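Local coordinates for protein histone-lysine N-methyltransferase family member SUVH9 (Arabidopsis thaliana, PDB 4NJ5) that takes part in gene silencing and, lacking methyltransferase activity, may bind methylated DNA and recruit RNA polymerase V to chromatin in RNA-directed DNA methylation, at residues H15-R20 against A419-W424; F253-G258 against Y279-Q284. All blocks are in the same frame, centred on the assembly; numbering follows the deposited sequence.

Contact 1. Residues H15-R20 against A419-W424; sequences HVRKTR and ARWEDW
Arg17 stands its guanidinium nearly upright on the indole of Trp421, planes 84° apart, in a cation-pi contact with Arg17 CZ 4.5 Å from the centroid of the six-membered ring. NH1 of Arg17 sits over the ring face, 3.3 Å from CE3 of Trp421, while CG and CD of Arg17 lie against the rim at CZ3 and CH2. The chain reaches this place because CG is anti to the backbone N (chi1 -168°) and the bend comes late, at chi3. Arg17 NH1 also donates to Arg420 O (3.1 Å), within the guanidinium plane but from above the carbonyl plane; a weaker bond from NH2 joins it. CD of Arg420 covers one guanidinium face. The guanidinium planes of Arg420 and Arg17 are 26° apart, a like-charge approach probably eased by salt bridges from Arg17 to Glu14 and from Arg420 to Asp466. Beside this, Lys18 NZ pairs with Asp423 OD2 at 3.6 Å, and a water bridges the same two atoms. The contact fixes helix 8-35 against the SET-domain loop between helix 397-405 and strand 448-450; Trp421 NE1 is tied to Pro467 O, just before strand 469-475, and Trp424 packs farther along helix 8-35 on Met28.

Contact 2. Residues F253-G258 against Y279-Q284; sequences FDISNG and YEYLAQ
Tyr281 lays one face of its phenol ring over the backbone of Ser256, whose CA sits 3.3 Å from the ring centroid and 10° off the ring normal, a CH-pi contact. Ser256 CB continues the overlap toward the far end of the ring, 3.7 Å from Tyr281 CZ. A chi1 of -164°, with CG turned away from the backbone N, sends the ring from strand 280-281, which pairs in parallel with strand 454-455, to the pre-SET loop between strands 250-252 and 264-267. Ile255 borders the same ring: its CG1 comes within 4.2 Å of Tyr281 CD1, the two side chains crossing at about a right angle, and its carbonyl O is 3.5 Å from Tyr281 CB. Ser256 OG donates to Asp254 OD1 (2.8 Å) on the syn side of the carboxylate. Asp254 OD2 takes Gly258 N (2.6 Å) from above that plane, and one carboxylate thereby holds the turn. The far end of the ring is fixed too, since Tyr281 OH bonds to Glu260 and to Val457 N. Without the Tyr281 phenol, as with an alanine here, Ser256 CA is likely to lose its cover, and Glu260 and Val457 N their hydroxyl partner. Dispersion and CH-pi attraction thus join the two segments, while polar bonds shape the loop and anchor the hydroxyl end of the ring.

From the N terminus, the chain enters contact 1 early, on helix 8-35, then passes through the SRA domain and helix 228-240 to strand 250-252. Contact 2 follows within the pre-SET region, closing a short loop of 20 intervening residues that includes strand 264-267. The chain then builds the three-zinc cysteine cluster and enters the SET domain, where 419-424 returns to the N-terminal helix and closes a loop of 398 residues. Contact 2 therefore lies wholly within the larger loop, and the two do not cross. Contact 1 ties the N-terminal helix to the SET domain; contact 2, about 22 Å away between nearest atoms, ties the loop after strand 250-252 to strand 280-281.

Contact 1. Residues H15-R20 against A419-W424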
loop_
_atom_site.group_PDB
_atom_site.type_symbol
_atom_site.label_atom_id
_atom_site.label_comp_id
_atom_site.label_asym_id
_atom_site.label_seq_id
_atom_site.Cartn_x
_atom_site.Cartn_y
_atom_site.Cartn_z
ATOM N N HIS A 15 -6.734 13.809 -6.785
ATOM C CA HIS A 15 -6.760 14.538 -5.519
ATOM C C HIS A 15 -6.573 13.591 -4.334
ATOM O O HIS A 15 -5.762 13.860 -3.438
ATOM C CB HIS A 15 -8.047 15.350 -5.343
ATOM C CG HIS A 15 -8.154 16.006 -3.999
ATOM N ND1 HIS A 15 -7.416 17.115 -3.652
ATOM C CD2 HIS A 15 -8.893 15.687 -2.909
ATOM C CE1 HIS A 15 -7.704 17.463 -2.408
ATOM N NE2 HIS A 15 -8.597 16.613 -1.937
ATOM N N VAL A 16 -7.314 12.484 -4.337
ATOM C CA VAL A 16 -7.181 11.489 -3.268
ATOM C C VAL A 16 -5.760 10.933 -3.194
ATOM O O VAL A 16 -5.209 10.748 -2.103
ATOM C CB VAL A 16 -8.179 10.323 -3.438
ATOM C CG1 VAL A 16 -7.788 9.141 -2.562
ATOM C CG2 VAL A 16 -9.587 10.782 -3.121
ATOM N N ARG A 17 -5.170 10.677 -4.358
ATOM C CA ARG A 17 -3.798 10.183 -4.427
ATOM C C ARG A 17 -2.837 11.137 -3.703
ATOM O O ARG A 17 -2.087 10.727 -2.802
ATOM C CB ARG A 17 -3.385 10.000 -5.888
ATOM C CG ARG A 17 -2.094 9.234 -6.088
ATOM C CD ARG A 17 -1.863 8.916 -7.562
ATOM N NE ARG A 17 -1.529 10.098 -8.354
ATOM C CZ ARG A 17 -0.301 10.594 -8.468
ATOM N NH1 ARG A 17 0.709 10.015 -7.833
ATOM N NH2 ARG A 17 -0.082 11.670 -9.212
ATOM N N LYS A 18 -2.885 12.410 -4.085
ATOM C CA LYS A 18 -2.053 13.431 -3.444
ATOM C C LYS A 18 -2.299 13.525 -1.932
ATOM O O LYS A 18 -1.357 13.671 -1.137
ATOM C CB LYS A 18 -2.281 14.798 -4.096
ATOM C CG LYS A 18 -1.704 14.930 -5.497
ATOM C CD LYS A 18 -0.185 14.916 -5.464
ATOM C CE LYS A 18 0.407 14.976 -6.866
ATOM N NZ LYS A 18 0.030 16.226 -7.588
ATOM N N THR A 19 -3.566 13.435 -1.538
ATOM C CA THR A 19 -3.906 13.519 -0.126
ATOM C C THR A 19 -3.263 12.380 0.653
ATOM O O THR A 19 -2.679 12.598 1.718
ATOM C CB THR A 19 -5.430 13.496 0.111
ATOM O OG1 THR A 19 -6.052 14.554 -0.630
ATOM C CG2 THR A 19 -5.732 13.674 1.593
ATOM N N ARG A 20 -3.364 11.167 0.121
ATOM C CA ARG A 20 -2.802 10.010 0.805
ATOM C C ARG A 20 -1.280 10.093 0.881
ATOM O O ARG A 20 -0.676 9.725 1.900
ATOM C CB ARG A 20 -3.267 8.703 0.155
ATOM C CG ARG A 20 -4.772 8.470 0.289
ATOM C CD ARG A 20 -5.150 7.004 0.127
ATOM N NE ARG A 20 -4.660 6.180 1.231
ATOM C CZ ARG A 20 -5.012 4.914 1.432
ATOM N NH1 ARG A 20 -5.867 4.322 0.607
ATOM N NH2 ARG A 20 -4.518 4.240 2.461
ATOM N N ALA A 419 8.103 9.511 -12.135
ATOM C CA ALA A 419 7.820 10.938 -12.011
ATOM C C ALA A 419 6.425 11.222 -11.469
ATOM O O ALA A 419 6.170 12.300 -10.929
ATOM C CB ALA A 419 8.032 11.642 -13.346
ATOM N N ARG A 420 5.528 10.253 -11.612
ATOM C CA ARG A 420 4.168 10.387 -11.098
ATOM C C ARG A 420 4.145 10.555 -9.577
ATOM O O ARG A 420 3.271 11.227 -9.026
ATOM C CB ARG A 420 3.317 9.183 -11.520
ATOM C CG ARG A 420 2.108 8.931 -10.635
ATOM C CD ARG A 420 0.866 8.623 -11.447
ATOM N NE ARG A 420 0.339 7.295 -11.154
ATOM C CZ ARG A 420 -0.955 7.005 -11.089
ATOM N NH1 ARG A 420 -1.344 5.768 -10.819
ATOM N NH2 ARG A 420 -1.860 7.950 -11.293
ATOM N N TRP A 421 5.124 9.961 -8.903
ATOM C CA TRP A 421 5.134 9.939 -7.449
ATOM C C TRP A 421 6.288 10.740 -6.859
ATOM O O TRP A 421 6.767 10.428 -5.771
ATOM C CB TRP A 421 5.197 8.493 -6.956
ATOM C CG TRP A 421 4.167 7.614 -7.575
ATOM C CD1 TRP A 421 4.280 6.917 -8.742
ATOM C CD2 TRP A 421 2.853 7.346 -7.074
ATOM N NE1 TRP A 421 3.122 6.223 -8.993
ATOM C CE2 TRP A 421 2.227 6.469 -7.983
ATOM C CE3 TRP A 421 2.146 7.755 -5.937
ATOM C CZ2 TRP A 421 0.932 5.995 -7.796
ATOM C CZ3 TRP A 421 0.859 7.286 -5.754
ATOM C CH2 TRP A 421 0.266 6.415 -6.677
ATOM N N GLU A 422 6.730 11.775 -7.563
ATOM C CA GLU A 422 7.852 12.572 -7.074
ATOM C C GLU A 422 7.514 13.430 -5.854
ATOM O O GLU A 422 8.407 13.909 -5.159
ATOM C CB GLU A 422 8.482 13.394 -8.207
ATOM C CG GLU A 422 9.344 12.556 -9.145
ATOM C CD GLU A 422 9.993 13.363 -10.252
ATOM O OE1 GLU A 422 9.819 14.597 -10.278
ATOM O OE2 GLU A 422 10.681 12.759 -11.103
ATOM N N ASP A 423 6.224 13.612 -5.597
ATOM C CA ASP A 423 5.778 14.371 -4.429
ATOM C C ASP A 423 5.790 13.531 -3.152
ATOM O O ASP A 423 5.405 14.002 -2.085
ATOM C CB ASP A 423 4.384 14.958 -4.659
ATOM C CG ASP A 423 4.388 16.070 -5.684
ATOM O OD1 ASP A 423 5.475 16.633 -5.957
ATOM O OD2 ASP A 423 3.302 16.397 -6.208
ATOM N N TRP A 424 6.224 12.282 -3.270
ATOM C CA TRP A 424 6.359 11.397 -2.115
ATOM C C TRP A 424 7.406 11.946 -1.147
ATOM O O TRP A 424 8.547 12.205 -1.529
ATOM C CB TRP A 424 6.728 9.988 -2.583
ATOM C CG TRP A 424 6.957 9.005 -1.487
ATOM C CD1 TRP A 424 8.124 8.362 -1.196
ATOM C CD2 TRP A 424 5.994 8.545 -0.530
ATOM N NE1 TRP A 424 7.949 7.528 -0.116
ATOM C CE2 TRP A 424 6.651 7.622 0.310
ATOM C CE3 TRP A 424 4.643 8.822 -0.303
ATOM C CZ2 TRP A 424 6.002 6.975 1.363
ATOM C CZ3 TRP A 424 4.000 8.181 0.741
ATOM C CH2 TRP A 424 4.681 7.268 1.561
HETATM O O HOH W 1 2.319 17.301 -8.360
#

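Contact 2. Residues F253-G258 against Y279-Q284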
loop_
_atom_site.group_PDB
_atom_site.type_symbol
_atom_site.label_atom_id
_atom_site.label_comp_id
_atom_site.label_asym_id
_atom_site.label_seq_id
_atom_site.Cartn_x
_atom_site.Cartn_y
_atom_site.Cartn_z
ATOM N N PHE A 253 3.520 -23.550 -7.898
ATOM C CA PHE A 253 3.423 -22.664 -6.738
ATOM C C PHE A 253 4.728 -21.951 -6.388
ATOM O O PHE A 253 4.778 -21.163 -5.443
ATOM C CB PHE A 253 2.866 -23.407 -5.521
ATOM C CG PHE A 253 1.367 -23.482 -5.496
ATOM C CD1 PHE A 253 0.609 -22.325 -5.415
ATOM C CD2 PHE A 253 0.716 -24.705 -5.550
ATOM C CE1 PHE A 253 -0.772 -22.385 -5.393
ATOM C CE2 PHE A 253 -0.662 -24.773 -5.526
ATOM C CZ PHE A 253 -1.408 -23.611 -5.448
ATOM N N ASP A 254 5.777 -22.223 -7.157
ATOM C CA ASP A 254 7.056 -21.542 -6.980
ATOM C C ASP A 254 7.922 -21.653 -8.235
ATOM O O ASP A 254 8.641 -22.639 -8.404
ATOM C CB ASP A 254 7.805 -22.110 -5.768
ATOM C CG ASP A 254 9.029 -21.292 -5.407
ATOM O OD1 ASP A 254 9.112 -20.133 -5.864
ATOM O OD2 ASP A 254 9.897 -21.801 -4.664
ATOM N N ILE A 255 7.841 -20.655 -9.115
ATOM C CA ILE A 255 8.657 -20.622 -10.330
ATOM C C ILE A 255 10.032 -20.105 -9.973
ATOM O O ILE A 255 11.010 -20.380 -10.660
ATOM C CB ILE A 255 8.049 -19.721 -11.415
ATOM C CG1 ILE A 255 7.998 -18.271 -10.932
ATOM C CG2 ILE A 255 6.684 -20.216 -11.805
ATOM C CD1 ILE A 255 7.640 -17.286 -12.032
ATOM N N SER A 256 10.101 -19.350 -8.882
ATOM C CA SER A 256 11.384 -19.007 -8.284
ATOM C C SER A 256 12.106 -20.286 -8.006
ATOM O O SER A 256 13.317 -20.364 -8.022
ATOM C CB SER A 256 11.179 -18.229 -7.001
ATOM O OG SER A 256 11.669 -18.963 -5.909
ATOM N N ASN A 257 11.321 -21.296 -7.696
ATOM C CA ASN A 257 11.841 -22.653 -7.587
ATOM C C ASN A 257 12.863 -22.703 -6.462
ATOM O O ASN A 257 14.000 -23.182 -6.618
ATOM C CB ASN A 257 12.437 -23.131 -8.937
ATOM C CG ASN A 257 12.107 -24.554 -9.252
ATOM O OD1 ASN A 257 11.218 -24.836 -10.065
ATOM N ND2 ASN A 257 12.793 -25.475 -8.584
ATOM N N GLY A 258 12.417 -22.189 -5.314
ATOM C CA GLY A 258 13.214 -22.132 -4.092
ATOM C C GLY A 258 14.394 -21.162 -4.142
ATOM O O GLY A 258 15.189 -21.075 -3.182
ATOM N N TYR A 279 11.716 -19.875 -18.606
ATOM C CA TYR A 279 12.877 -19.047 -18.294
ATOM C C TYR A 279 13.637 -19.717 -17.161
ATOM O O TYR A 279 13.067 -20.505 -16.403
ATOM C CB TYR A 279 12.470 -17.638 -17.852
ATOM C CG TYR A 279 11.720 -16.843 -18.893
ATOM C CD1 TYR A 279 12.397 -16.089 -19.843
ATOM C CD2 TYR A 279 10.332 -16.829 -18.912
ATOM C CE1 TYR A 279 11.708 -15.354 -20.793
ATOM C CE2 TYR A 279 9.638 -16.100 -19.854
ATOM C CZ TYR A 279 10.329 -15.364 -20.793
ATOM O OH TYR A 279 9.634 -14.639 -21.733
ATOM N N GLU A 280 14.922 -19.408 -17.040
ATOM C CA GLU A 280 15.660 -19.799 -15.853
ATOM C C GLU A 280 15.487 -18.681 -14.841
ATOM O O GLU A 280 15.836 -17.531 -15.113
ATOM C CB GLU A 280 17.139 -20.008 -16.166
ATOM C CG GLU A 280 18.001 -20.186 -14.931
ATOM C CD GLU A 280 19.466 -20.375 -15.259
ATOM O OE1 GLU A 280 19.773 -20.971 -16.314
ATOM O OE2 GLU A 280 20.309 -19.918 -14.461
ATOM N N TYR A 281 14.930 -19.011 -13.682
ATOM C CA TYR A 281 14.682 -18.002 -12.664
ATOM C C TYR A 281 15.990 -17.469 -12.092
ATOM O O TYR A 281 16.902 -18.235 -11.781
ATOM C CB TYR A 281 13.793 -18.542 -11.543
ATOM C CG TYR A 281 13.205 -17.440 -10.697
ATOM C CD1 TYR A 281 11.941 -16.933 -10.966
ATOM C CD2 TYR A 281 13.924 -16.885 -9.645
ATOM C CE1 TYR A 281 11.405 -15.918 -10.202
ATOM C CE2 TYR A 281 13.400 -15.869 -8.879
ATOM C CZ TYR A 281 12.139 -15.387 -9.160
ATOM O OH TYR A 281 11.613 -14.370 -8.397
ATOM N N LEU A 282 16.068 -16.150 -11.957
ATOM C CA LEU A 282 17.261 -15.492 -11.446
ATOM C C LEU A 282 16.854 -14.410 -10.451
ATOM O O LEU A 282 16.278 -13.392 -10.833
ATOM C CB LEU A 282 18.058 -14.886 -12.599
ATOM C CG LEU A 282 19.328 -14.130 -12.216
ATOM C CD1 LEU A 282 20.316 -15.046 -11.498
ATOM C CD2 LEU A 282 19.965 -13.491 -13.441
ATOM N N ALA A 283 17.160 -14.633 -9.176
ATOM C CA ALA A 283 16.623 -13.798 -8.104
ATOM C C ALA A 283 17.304 -12.437 -7.998
ATOM O O ALA A 283 16.705 -11.472 -7.527
ATOM C CB ALA A 283 16.688 -14.534 -6.773
ATOM N N GLN A 284 18.557 -12.366 -8.429
ATOM C CA GLN A 284 19.305 -11.117 -8.384
ATOM C C GLN A 284 19.964 -10.866 -9.733
ATOM O O GLN A 284 20.385 -11.806 -10.402
ATOM C CB GLN A 284 20.372 -11.167 -7.290
ATOM C CG GLN A 284 19.834 -11.437 -5.895
ATOM C CD GLN A 284 20.895 -11.257 -4.829
ATOM O OE1 GLN A 284 21.341 -10.138 -4.564
ATOM N NE2 GLN A 284 21.315 -12.359 -4.219
#